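Local coordinates for TT1561 protein (Thermus thermophilus, PDB 1UF3), which is of unknown function but binds calcium and, as a member of the calcineurin-like metallophosphoesterase superfamily, is predicted to be a phosphoesterase, at residues A[182-187]-A[199-204]. Sequence-based numbering, arbitrary orientation.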
loop_
_atom_site.group_PDB
_atom_site.type_symbol
_atom_site.label_atom_id
_atom_site.label_comp_id
_atom_site.label_asym_id
_atom_site.label_seq_id
_atom_site.Cartn_x
_atom_site.Cartn_y
_atom_site.Cartn_z
ATOM N N LEU A 182 17.424 -12.986 -20.984
ATOM C CA LEU A 182 16.000 -13.124 -20.994
ATOM C C LEU A 182 15.354 -12.061 -21.873
ATOM O O LEU A 182 14.411 -12.347 -22.611
ATOM C CB LEU A 182 15.475 -12.980 -19.582
ATOM C CG LEU A 182 13.966 -13.016 -19.480
ATOM C CD1 LEU A 182 13.530 -14.442 -19.728
ATOM C CD2 LEU A 182 13.517 -12.555 -18.082
ATOM N N LEU A 183 15.833 -10.825 -21.752
ATOM C CA LEU A 183 15.317 -9.710 -22.543
ATOM C C LEU A 183 16.489 -8.898 -23.075
ATOM O O LEU A 183 17.519 -8.757 -22.416
ATOM C CB LEU A 183 14.396 -8.810 -21.708
ATOM C CG LEU A 183 14.177 -7.365 -22.200
ATOM C CD1 LEU A 183 13.342 -7.356 -23.508
ATOM C CD2 LEU A 183 13.483 -6.557 -21.121
ATOM N N VAL A 184 16.342 -8.410 -24.300
ATOM C CA VAL A 184 17.357 -7.584 -24.936
ATOM C C VAL A 184 16.579 -6.404 -25.508
ATOM O O VAL A 184 15.622 -6.586 -26.286
ATOM C CB VAL A 184 18.069 -8.318 -26.106
ATOM C CG1 VAL A 184 19.137 -7.392 -26.750
ATOM C CG2 VAL A 184 18.732 -9.582 -25.605
ATOM N N LEU A 185 16.940 -5.200 -25.091
ATOM C CA LEU A 185 16.279 -4.005 -25.610
ATOM C C LEU A 185 17.257 -3.294 -26.562
ATOM O O LEU A 185 18.438 -3.123 -26.236
ATOM C CB LEU A 185 15.892 -3.063 -24.457
ATOM C CG LEU A 185 14.572 -3.358 -23.729
ATOM C CD1 LEU A 185 14.469 -2.523 -22.458
ATOM C CD2 LEU A 185 13.400 -3.026 -24.650
ATOM N N VAL A 186 16.791 -2.898 -27.742
ATOM C CA VAL A 186 17.690 -2.199 -28.679
ATOM C C VAL A 186 17.021 -0.953 -29.251
ATOM O O VAL A 186 15.803 -0.810 -29.231
ATOM C CB VAL A 186 18.147 -3.127 -29.866
ATOM C CG1 VAL A 186 18.978 -4.287 -29.347
ATOM C CG2 VAL A 186 16.924 -3.629 -30.644
ATOM N N ALA A 187 17.829 -0.033 -29.744
ATOM C CA ALA A 187 17.298 1.190 -30.334
ATOM C C ALA A 187 16.637 0.905 -31.686
ATOM O O ALA A 187 17.049 0.011 -32.413
ATOM C CB ALA A 187 18.434 2.209 -30.526
ATOM N N SER A 199 16.111 -15.857 -26.190
ATOM C CA SER A 199 16.105 -14.428 -25.827
ATOM C C SER A 199 15.020 -13.613 -26.514
ATOM O O SER A 199 14.846 -13.710 -27.721
ATOM C CB SER A 199 17.446 -13.768 -26.168
ATOM O OG SER A 199 18.566 -14.490 -25.688
ATOM N N TRP A 200 14.301 -12.806 -25.740
ATOM C CA TRP A 200 13.254 -11.936 -26.255
ATOM C C TRP A 200 13.920 -10.600 -26.631
ATOM O O TRP A 200 14.428 -9.879 -25.767
ATOM C CB TRP A 200 12.188 -11.712 -25.184
ATOM C CG TRP A 200 10.993 -10.876 -25.606
ATOM C CD1 TRP A 200 10.390 -10.864 -26.837
ATOM C CD2 TRP A 200 10.194 -10.022 -24.767
ATOM N NE1 TRP A 200 9.275 -10.075 -26.812
ATOM C CE2 TRP A 200 9.126 -9.544 -25.556
ATOM C CE3 TRP A 200 10.274 -9.626 -23.423
ATOM C CZ2 TRP A 200 8.147 -8.694 -25.054
ATOM C CZ3 TRP A 200 9.280 -8.769 -22.911
ATOM C CH2 TRP A 200 8.237 -8.317 -23.725
ATOM N N VAL A 201 13.952 -10.286 -27.920
ATOM C CA VAL A 201 14.561 -9.038 -28.379
ATOM C C VAL A 201 13.468 -8.050 -28.725
ATOM O O VAL A 201 12.603 -8.311 -29.577
ATOM C CB VAL A 201 15.451 -9.254 -29.598
ATOM C CG1 VAL A 201 16.073 -7.922 -30.034
ATOM C CG2 VAL A 201 16.516 -10.261 -29.275
ATOM N N VAL A 202 13.517 -6.910 -28.052
ATOM C CA VAL A 202 12.526 -5.866 -28.208
ATOM C C VAL A 202 13.080 -4.536 -28.710
ATOM O O VAL A 202 14.124 -4.058 -28.249
ATOM C CB VAL A 202 11.803 -5.582 -26.852
ATOM C CG1 VAL A 202 10.825 -4.401 -27.010
ATOM C CG2 VAL A 202 11.068 -6.861 -26.354
ATOM N N VAL A 203 12.367 -3.968 -29.676
ATOM C CA VAL A 203 12.671 -2.656 -30.234
ATOM C C VAL A 203 11.496 -1.923 -29.612
ATOM O O VAL A 203 10.355 -2.046 -30.057
ATOM C CB VAL A 203 12.590 -2.678 -31.792
ATOM C CG1 VAL A 203 12.625 -1.277 -32.340
ATOM C CG2 VAL A 203 13.760 -3.484 -32.351
ATOM N N PRO A 204 11.750 -1.187 -28.526
ATOM C CA PRO A 204 10.681 -0.466 -27.843
ATOM C C PRO A 204 10.088 0.725 -28.558
ATOM O O PRO A 204 9.003 1.171 -28.213
ATOM C CB PRO A 204 11.328 -0.092 -26.516
ATOM C CG PRO A 204 12.736 0.164 -26.909
ATOM C CD PRO A 204 13.032 -1.017 -27.819
#
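Val184 grips the neighbouring strand through both of its backbone polar atoms: its N donates to Trp200 O (2.8 Å), and its O receives Val202 N in a nearly straight bond, also 2.8 Å long, with an angle of 177° at the hydrogen. Val186 N to Val202 O continues this parallel ladder. At the other end Trp200 N reaches Leu182 O at 3.2 Å, approaching from above the carbonyl plane and off the lone pairs. The ladder stops at Pro204, which has no N-H to offer; its CD sits 3.1 Å from Val186 O instead.

Side chains alternate between the two faces. On one, Leu183 extends with CG anti to its backbone N (chi1 159°), bringing CD1 to 3.8 Å from Trp200 CE3 and also against Val202 CG2. That same CG2 lies over the centre of the indole, 3.4 Å above its plane, while the ring of His193 meets the indole nearly at right angles. Leu185 runs alongside Val202, its CD2 3.7 Å from Val202 CB, and continues to the Pro204 ring. Leu215 of strand 211-216 covers this face. On the reverse face Val184 CB meets Val201 CG2. At the C-terminal end of the pair, Val186 CG2 touches Val203 CG2 (3.6 Å).

Strand 183-186 also bonds to strand 151-155, so it is an inner strand of its sheet. With aliphatic groups and one indole on the face turned to strands 7-12 and 211-216, this pair joins the two sheets of the metallophosphoesterase sandwich by apolar packing, while the four backbone bonds fix the register of its strands.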